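Local atomic coordinates of cellulose binding protein (Clavibacter michiganensis, PDB entry 4JJO), a protein that binds cellulose and is an expansin implicated in cell-wall loosening, forming one part of a longer protein that is probably a cellulose-cleaving endoglucanase. Residues G21-P26 with A46-F51; P40-A45 with A66-G71; E82-L87 with G93-S98. All coordinates share one frame; numbering follows the deposited sequence. Where two conformers were deposited one is given.

Contact 1. Residues G21-P26 with A46-F51; sequences GNCSMP and AACGTF
Cys48 and Cys23 are joined by a disulfide, the covalent tie between two irregular loops. The SG atoms of Cys23 and Cys48 lie 2.0 Å apart, and the dihedral about the S-S bond is -82°, a left-handed twist close to the relaxed right angle. Both sulfurs stand beside their own backbone N, anti to the carbonyl carbon (chi1 -69° for Cys23 and -68° for Cys48), and each CB is directed at the opposite loop. The bridge belongs to the double-psi beta-barrel domain of the expansin, where it pins the loop between strands 3-10 and 34-38 to the one leading from helix 39-42 into strand 51-56; the Tyr42 side chain packs on both cysteines. Cys48 and Gly49 are the central residues of a type II turn, and the positive phi of Gly49 suits its third position. Ala47 O is gripped twice across this turn, by the backbone N and the hydroxyl of Thr50. Thr50 OG1 lies 2.7 Å from Ala47 O and meets a lone pair in the carbonyl plane. Met25, modelled in two conformers, in one of them bends at chi2 and carries its CE to 3.5 Å from Gly49 N, alongside the turn.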
loop_
_atom_site.group_PDB
_atom_site.type_symbol
_atom_site.label_atom_id
_atom_site.label_comp_id
_atom_site.label_asym_id
_atom_site.label_seq_id
_atom_site.Cartn_x
_atom_site.Cartn_y
_atom_site.Cartn_z
ATOM N N GLY A 21 -6.316 4.840 6.819
ATOM C CA GLY A 21 -6.426 5.347 5.466
ATOM C C GLY A 21 -7.298 4.426 4.638
ATOM O O GLY A 21 -7.656 3.337 5.089
ATOM N N ASN A 22 -7.652 4.858 3.432
ATOM C CA ASN A 22 -8.458 4.029 2.549
ATOM C C ASN A 22 -7.723 2.737 2.202
ATOM O O ASN A 22 -8.346 1.726 1.883
ATOM C CB ASN A 22 -8.824 4.797 1.279
ATOM C CG ASN A 22 -10.114 4.299 0.652
ATOM O OD1 ASN A 22 -10.475 3.127 0.777
ATOM N ND2 ASN A 22 -10.823 5.196 -0.016
ATOM N N CYS A 23 -6.396 2.774 2.284
ATOM C CA CYS A 23 -5.571 1.599 2.009
ATOM C C CYS A 23 -5.589 0.580 3.153
ATOM O O CYS A 23 -5.027 -0.509 3.028
ATOM C CB CYS A 23 -4.128 2.022 1.726
ATOM S SG CYS A 23 -3.900 2.924 0.180
ATOM N N SER A 24 -6.228 0.937 4.263
ATOM C CA SER A 24 -6.347 0.046 5.416
ATOM C C SER A 24 -5.000 -0.479 5.914
ATOM O O SER A 24 -4.842 -1.674 6.166
ATOM C CB SER A 24 -7.261 -1.134 5.081
ATOM O OG SER A 24 -8.501 -0.681 4.568
ATOM N N MET A 25 -4.033 0.419 6.063
ATOM C CA MET A 25 -2.726 0.043 6.577
ATOM C C MET A 25 -2.842 -0.406 8.032
ATOM O O MET A 25 -3.632 0.150 8.796
ATOM C CB MET A 25 -1.757 1.221 6.470
ATOM C CG MET A 25 -1.475 1.673 5.043
ATOM S SD MET A 25 -0.905 0.335 3.976
ATOM C CE MET A 25 -0.387 1.259 2.529
ATOM N N PRO A 26 -2.049 -1.418 8.421
ATOM C CA PRO A 26 -2.080 -1.883 9.813
ATOM C C PRO A 26 -1.753 -0.760 10.796
ATOM O O PRO A 26 -2.250 -0.751 11.921
ATOM C CB PRO A 26 -0.986 -2.955 9.856
ATOM C CG PRO A 26 -0.809 -3.392 8.455
ATOM C CD PRO A 26 -1.116 -2.206 7.595
ATOM N N ALA A 46 -4.798 0.363 -6.174
ATOM C CA ALA A 46 -3.598 -0.231 -6.763
ATOM C C ALA A 46 -2.342 0.558 -6.384
ATOM O O ALA A 46 -1.232 0.030 -6.409
ATOM C CB ALA A 46 -3.738 -0.320 -8.273
ATOM N N ALA A 47 -2.524 1.825 -6.028
ATOM C CA ALA A 47 -1.403 2.667 -5.621
ATOM C C ALA A 47 -1.007 2.419 -4.166
ATOM O O ALA A 47 0.062 2.841 -3.730
ATOM C CB ALA A 47 -1.746 4.132 -5.825
ATOM N N CYS A 48 -1.866 1.741 -3.415
ATOM C CA CYS A 48 -1.592 1.490 -2.005
ATOM C C CYS A 48 -0.250 0.795 -1.818
ATOM O O CYS A 48 0.082 -0.143 -2.543
ATOM C CB CYS A 48 -2.703 0.651 -1.384
ATOM S SG CYS A 48 -4.259 1.537 -1.258
ATOM N N GLY A 49 0.523 1.280 -0.852
ATOM C CA GLY A 49 1.796 0.677 -0.504
ATOM C C GLY A 49 2.971 1.226 -1.290
ATOM O O GLY A 49 4.124 1.002 -0.919
ATOM N N THR A 50 2.692 1.935 -2.380
ATOM C CA THR A 50 3.758 2.530 -3.175
ATOM C C THR A 50 4.257 3.807 -2.511
ATOM O O THR A 50 3.644 4.314 -1.573
ATOM C CB THR A 50 3.311 2.850 -4.619
ATOM O OG1 THR A 50 2.342 3.908 -4.611
ATOM C CG2 THR A 50 2.735 1.616 -5.295
ATOM N N PHE A 51 5.373 4.320 -3.007
ATOM C CA PHE A 51 6.001 5.488 -2.411
ATOM C C PHE A 51 6.207 6.585 -3.440
ATOM O O PHE A 51 6.516 6.314 -4.601
ATOM C CB PHE A 51 7.342 5.100 -1.788
ATOM C CG PHE A 51 7.214 4.264 -0.546
ATOM C CD1 PHE A 51 7.377 4.830 0.706
ATOM C CD2 PHE A 51 6.919 2.916 -0.629
ATOM C CE1 PHE A 51 7.255 4.066 1.851
ATOM C CE2 PHE A 51 6.795 2.145 0.513
ATOM C CZ PHE A 51 6.964 2.722 1.755
#

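Contact 2. Residues P40-A45 with A66-G71; sequences PEYSGA and ADQCHG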
loop_
_atom_site.group_PDB
_atom_site.type_symbol
_atom_site.label_atom_id
_atom_site.label_comp_id
_atom_site.label_asym_id
_atom_site.label_seq_id
_atom_site.Cartn_x
_atom_site.Cartn_y
_atom_site.Cartn_z
ATOM N N PRO A 40 -8.027 9.145 -9.341
ATOM C CA PRO A 40 -7.377 8.515 -10.497
ATOM C C PRO A 40 -6.002 7.929 -10.170
ATOM O O PRO A 40 -5.634 6.880 -10.695
ATOM C CB PRO A 40 -7.243 9.669 -11.499
ATOM C CG PRO A 40 -8.294 10.640 -11.105
ATOM C CD PRO A 40 -8.375 10.551 -9.609
ATOM N N GLU A 41 -5.251 8.609 -9.312
ATOM C CA GLU A 41 -3.927 8.138 -8.923
ATOM C C GLU A 41 -4.020 7.014 -7.893
ATOM O O GLU A 41 -3.134 6.164 -7.817
ATOM C CB GLU A 41 -3.087 9.300 -8.384
ATOM C CG GLU A 41 -2.757 10.350 -9.440
ATOM C CD GLU A 41 -2.009 11.541 -8.881
ATOM O OE1 GLU A 41 -0.761 11.508 -8.875
ATOM O OE2 GLU A 41 -2.667 12.516 -8.462
ATOM N N TYR A 42 -5.094 7.018 -7.108
ATOM C CA TYR A 42 -5.371 5.950 -6.154
ATOM C C TYR A 42 -5.620 4.652 -6.910
ATOM O O TYR A 42 -5.228 3.570 -6.467
ATOM C CB TYR A 42 -6.591 6.320 -5.307
ATOM C CG TYR A 42 -6.889 5.367 -4.170
ATOM C CD1 TYR A 42 -6.026 5.248 -3.094
ATOM C CD2 TYR A 42 -8.048 4.602 -4.163
ATOM C CE1 TYR A 42 -6.302 4.390 -2.049
ATOM C CE2 TYR A 42 -8.329 3.745 -3.124
ATOM C CZ TYR A 42 -7.451 3.637 -2.071
ATOM O OH TYR A 42 -7.727 2.785 -1.027
ATOM N N SER A 43 -6.290 4.773 -8.052
ATOM C CA SER A 43 -6.409 3.673 -9.002
ATOM C C SER A 43 -7.018 2.419 -8.378
ATOM O O SER A 43 -6.488 1.318 -8.528
ATOM C CB SER A 43 -5.031 3.350 -9.576
ATOM O OG SER A 43 -5.125 2.511 -10.716
ATOM N N GLY A 44 -8.137 2.589 -7.684
ATOM C CA GLY A 44 -8.836 1.468 -7.082
ATOM C C GLY A 44 -7.979 0.750 -6.059
ATOM O O GLY A 44 -8.085 -0.469 -5.899
ATOM N N ALA A 45 -7.129 1.516 -5.379
ATOM C CA ALA A 45 -6.254 1.013 -4.321
ATOM C C ALA A 45 -4.981 0.355 -4.858
ATOM O O ALA A 45 -4.165 -0.145 -4.085
ATOM C CB ALA A 45 -7.007 0.055 -3.406
ATOM N N ALA A 66 -1.104 6.052 1.263
ATOM C CA ALA A 66 -1.853 5.396 2.325
ATOM C C ALA A 66 -3.348 5.671 2.265
ATOM O O ALA A 66 -4.116 5.071 3.015
ATOM C CB ALA A 66 -1.318 5.849 3.665
ATOM N N ASP A 67 -3.769 6.572 1.383
ATOM C CA ASP A 67 -5.126 7.099 1.459
ATOM C C ASP A 67 -5.593 7.668 0.124
ATOM O O ASP A 67 -4.791 7.876 -0.789
ATOM C CB ASP A 67 -5.172 8.200 2.521
ATOM C CG ASP A 67 -6.531 8.325 3.187
ATOM O OD1 ASP A 67 -7.500 7.693 2.717
ATOM O OD2 ASP A 67 -6.625 9.061 4.195
ATOM N N GLN A 68 -6.894 7.924 0.024
ATOM C CA GLN A 68 -7.473 8.554 -1.155
ATOM C C GLN A 68 -8.003 9.946 -0.825
ATOM O O GLN A 68 -8.753 10.126 0.134
ATOM C CB GLN A 68 -8.611 7.698 -1.719
ATOM C CG GLN A 68 -9.412 8.383 -2.825
ATOM C CD GLN A 68 -10.363 7.446 -3.558
ATOM O OE1 GLN A 68 -10.859 7.779 -4.633
ATOM N NE2 GLN A 68 -10.625 6.277 -2.982
ATOM N N CYS A 69 -7.608 10.924 -1.633
ATOM C CA CYS A 69 -8.131 12.281 -1.521
ATOM C C CYS A 69 -9.180 12.496 -2.600
ATOM O O CYS A 69 -8.848 12.824 -3.739
ATOM C CB CYS A 69 -7.007 13.305 -1.679
ATOM S SG CYS A 69 -7.553 15.032 -1.570
ATOM N N HIS A 70 -10.445 12.312 -2.237
ATOM C CA HIS A 70 -11.536 12.375 -3.203
ATOM C C HIS A 70 -11.656 13.745 -3.868
ATOM O O HIS A 70 -12.053 13.839 -5.029
ATOM C CB HIS A 70 -12.862 12.012 -2.529
ATOM C CG HIS A 70 -12.925 10.600 -2.037
ATOM N ND1 HIS A 70 -12.577 10.240 -0.753
ATOM C CD2 HIS A 70 -13.301 9.456 -2.659
ATOM C CE1 HIS A 70 -12.733 8.936 -0.606
ATOM N NE2 HIS A 70 -13.173 8.438 -1.749
ATOM N N GLY A 71 -11.312 14.802 -3.137
ATOM C CA GLY A 71 -11.479 16.154 -3.639
ATOM C C GLY A 71 -10.279 16.683 -4.395
ATOM O O GLY A 71 -10.333 17.786 -4.938
#
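Tyr42 and Gln68 both leave the main chain with CG opposite the backbone N (chi1 -173° and 171°), which sends the ring from the end of helix 39-42 to meet the side chain rising from strand 59-69. Gln68 then continues extended and crosses the tyrosine at about a right angle. Gln68 CB sits over the middle of the ring, 3.8 Å from the Tyr42 centroid, in a CH-pi contact. Farther out, the amide hangs above the CD2-CE2 rim on the same side as CB, its plane tilted 25° from the ring, and Gln68 NE2 comes within 3.3 Å of Tyr42 CD2. Asp67 O approaches obliquely, 3.7 Å from Tyr42 CD1. The opposite face of the ring meets Ala45 N, displaced toward the rim, as the chain turns back beyond the helix. Asp67 OD1 accepts Gln68 N at 2.8 Å from above the carboxylate plane and also receives Asn22 N. No hydrogen bond joins the two segments: Tyr42 OH bonds to Asp152 O of the expansin C-terminal domain, and Gln68 OE1 pairs with Ser39 OG. Tyr42 OH and Gln68 OE1 are thus held from outside the pair, leaving dispersion and CH-pi packing, the amide only leaning over the rim.

Contact 3. Residues E82-L87 with G93-S98; sequences EAFRAL and GIIPIS
Gly93 meets the far end of the Phe84 ring through its carbonyl, with Gly93 O 3.7 Å from Phe84 CZ. The glycine has a positive phi (87°) in the loop that returns from helix 81-87. Next along the chain, Ile94 contributes its backbone: Ile94 N lies near the ring plane at the edge, 4.1 Å from Phe84 CZ, while the side chain is directed away from the helix and packs on Arg6. Ile95 makes the main contact of this segment. Its CG1 lies between the backbone N and the carbonyl carbon (chi1 52°), and from there the extended chain reaches toward the helix, against a ring coming from the opposite direction. Three of its carbons share the work. Ile95 CG1 touches Phe84 CE1 at 3.7 Å, Ile95 CG2 stands 3.9 Å from Phe84 CZ, and Ile95 CD1 lies over the face, 4.3 Å from the Phe84 centroid and displaced toward the rim, a CH-pi contact. The same CD1 methyl reaches Leu87 CB at 3.8 Å, so it bridges two residues one helical turn apart. Two positions on, Ile97 again faces the helix but stands back, packing on Ala7 and Val54 of the flanking strands. Ile95 and Ile97 make backbone hydrogen bonds with Ala7 and Gly5 of strand 3-10, while His9 of that strand meets the Phe84 ring edge-to-face. A short helix lodged by apolar side chains against the strand that follows it, where first and last strands pair, belongs to the six-stranded double-psi beta-barrel of expansins.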
loop_
_atom_site.group_PDB
_atom_site.type_symbol
_atom_site.label_atom_id
_atom_site.label_comp_id
_atom_site.label_asym_id
_atom_site.label_seq_id
_atom_site.Cartn_x
_atom_site.Cartn_y
_atom_site.Cartn_z
ATOM N N GLU A 82 3.422 16.109 8.798
ATOM C CA GLU A 82 4.858 15.960 9.000
ATOM C C GLU A 82 5.639 16.058 7.692
ATOM O O GLU A 82 6.711 16.665 7.646
ATOM C CB GLU A 82 5.164 14.638 9.706
ATOM C CG GLU A 82 4.710 14.602 11.165
ATOM C CD GLU A 82 3.236 14.253 11.321
ATOM O OE1 GLU A 82 2.581 13.939 10.305
ATOM O OE2 GLU A 82 2.731 14.291 12.463
ATOM N N ALA A 83 5.106 15.457 6.634
ATOM C CA ALA A 83 5.728 15.553 5.321
ATOM C C ALA A 83 5.644 16.988 4.808
ATOM O O ALA A 83 6.598 17.512 4.235
ATOM C CB ALA A 83 5.059 14.599 4.344
ATOM N N PHE A 84 4.498 17.618 5.026
ATOM C CA PHE A 84 4.281 18.993 4.587
ATOM C C PHE A 84 5.250 19.962 5.263
ATOM O O PHE A 84 5.777 20.869 4.616
ATOM C CB PHE A 84 2.838 19.407 4.873
ATOM C CG PHE A 84 2.458 20.730 4.275
ATOM C CD1 PHE A 84 1.753 20.790 3.085
ATOM C CD2 PHE A 84 2.806 21.907 4.901
ATOM C CE1 PHE A 84 1.400 22.001 2.537
ATOM C CE2 PHE A 84 2.457 23.124 4.353
ATOM C CZ PHE A 84 1.755 23.171 3.169
ATOM N N ARG A 85 5.487 19.767 6.558
ATOM C CA ARG A 85 6.393 20.638 7.304
ATOM C C ARG A 85 7.831 20.488 6.823
ATOM O O ARG A 85 8.621 21.428 6.900
ATOM C CB ARG A 85 6.332 20.342 8.804
ATOM C CG ARG A 85 5.018 20.704 9.461
ATOM C CD ARG A 85 5.203 20.947 10.946
ATOM N NE ARG A 85 3.923 21.102 11.629
ATOM C CZ ARG A 85 3.252 20.115 12.217
ATOM N NH1 ARG A 85 3.729 18.875 12.229
ATOM N NH2 ARG A 85 2.092 20.373 12.805
ATOM N N ALA A 86 8.168 19.299 6.337
ATOM C CA ALA A 86 9.520 19.031 5.868
ATOM C C ALA A 86 9.773 19.754 4.553
ATOM O O ALA A 86 10.904 20.135 4.250
ATOM C CB ALA A 86 9.726 17.542 5.697
ATOM N N LEU A 87 8.710 19.943 3.778
ATOM C CA LEU A 87 8.814 20.565 2.467
ATOM C C LEU A 87 8.595 22.074 2.491
ATOM O O LEU A 87 9.125 22.786 1.641
ATOM C CB LEU A 87 7.804 19.929 1.512
ATOM C CG LEU A 87 8.027 18.455 1.183
ATOM C CD1 LEU A 87 6.983 17.971 0.197
ATOM C CD2 LEU A 87 9.426 18.247 0.633
ATOM N N GLY A 93 -0.169 26.696 4.091
ATOM C CA GLY A 93 -1.462 26.237 3.617
ATOM C C GLY A 93 -1.320 25.335 2.407
ATOM O O GLY A 93 -1.740 24.177 2.422
ATOM N N ILE A 94 -0.716 25.870 1.354
ATOM C CA ILE A 94 -0.523 25.123 0.124
ATOM C C ILE A 94 0.840 25.451 -0.467
ATOM O O ILE A 94 1.288 26.597 -0.411
ATOM C CB ILE A 94 -1.625 25.456 -0.895
ATOM C CG1 ILE A 94 -1.465 24.605 -2.150
ATOM C CG2 ILE A 94 -1.582 26.923 -1.257
ATOM C CD1 ILE A 94 -2.639 24.683 -3.076
ATOM N N ILE A 95 1.501 24.440 -1.021
ATOM C CA ILE A 95 2.821 24.619 -1.616
ATOM C C ILE A 95 2.897 23.949 -2.976
ATOM O O ILE A 95 2.256 22.926 -3.205
ATOM C CB ILE A 95 3.931 24.024 -0.728
ATOM C CG1 ILE A 95 3.594 22.578 -0.360
ATOM C CG2 ILE A 95 4.114 24.871 0.514
ATOM C CD1 ILE A 95 4.720 21.836 0.324
ATOM N N PRO A 96 3.689 24.527 -3.889
ATOM C CA PRO A 96 3.918 23.869 -5.176
ATOM C C PRO A 96 4.898 22.719 -5.011
ATOM O O PRO A 96 5.855 22.829 -4.240
ATOM C CB PRO A 96 4.519 24.982 -6.036
ATOM C CG PRO A 96 5.175 25.892 -5.077
ATOM C CD PRO A 96 4.435 25.791 -3.769
ATOM N N ILE A 97 4.655 21.627 -5.723
ATOM C CA ILE A 97 5.493 20.444 -5.616
ATOM C C ILE A 97 5.668 19.789 -6.977
ATOM O O ILE A 97 4.939 20.088 -7.927
ATOM C CB ILE A 97 4.872 19.392 -4.672
ATOM C CG1 ILE A 97 3.505 18.955 -5.199
ATOM C CG2 ILE A 97 4.733 19.942 -3.261
ATOM C CD1 ILE A 97 2.997 17.671 -4.595
ATOM N N SER A 98 6.657 18.908 -7.066
ATOM C CA SER A 98 6.752 17.961 -8.163
ATOM C C SER A 98 6.985 16.593 -7.535
ATOM O O SER A 98 7.579 16.499 -6.461
ATOM C CB SER A 98 7.898 18.323 -9.105
ATOM O OG SER A 98 9.149 18.029 -8.511
#

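Contacts 1 and 2 adjoin, their centres 9 Å apart and their segments alternating along the chain; Ala47 N lies 3.2 Å from Tyr42 O, a probable hydrogen bond between them. Both are partly buried and reach residues of the C-terminal half, such as Gln126 and Asp152. Contact 1 sits near the middle of the chain; contact 3, about 20 Å away between centres, lies far toward one end yet is the more buried. Contacts 2 and 3 each set a short helix on a strand of the same barrel sheet. The chemistry follows the setting: a covalent bridge between loops in contact 1, mixed aromatic and amide packing in contact 2, and largely hydrocarbon packing in contact 3.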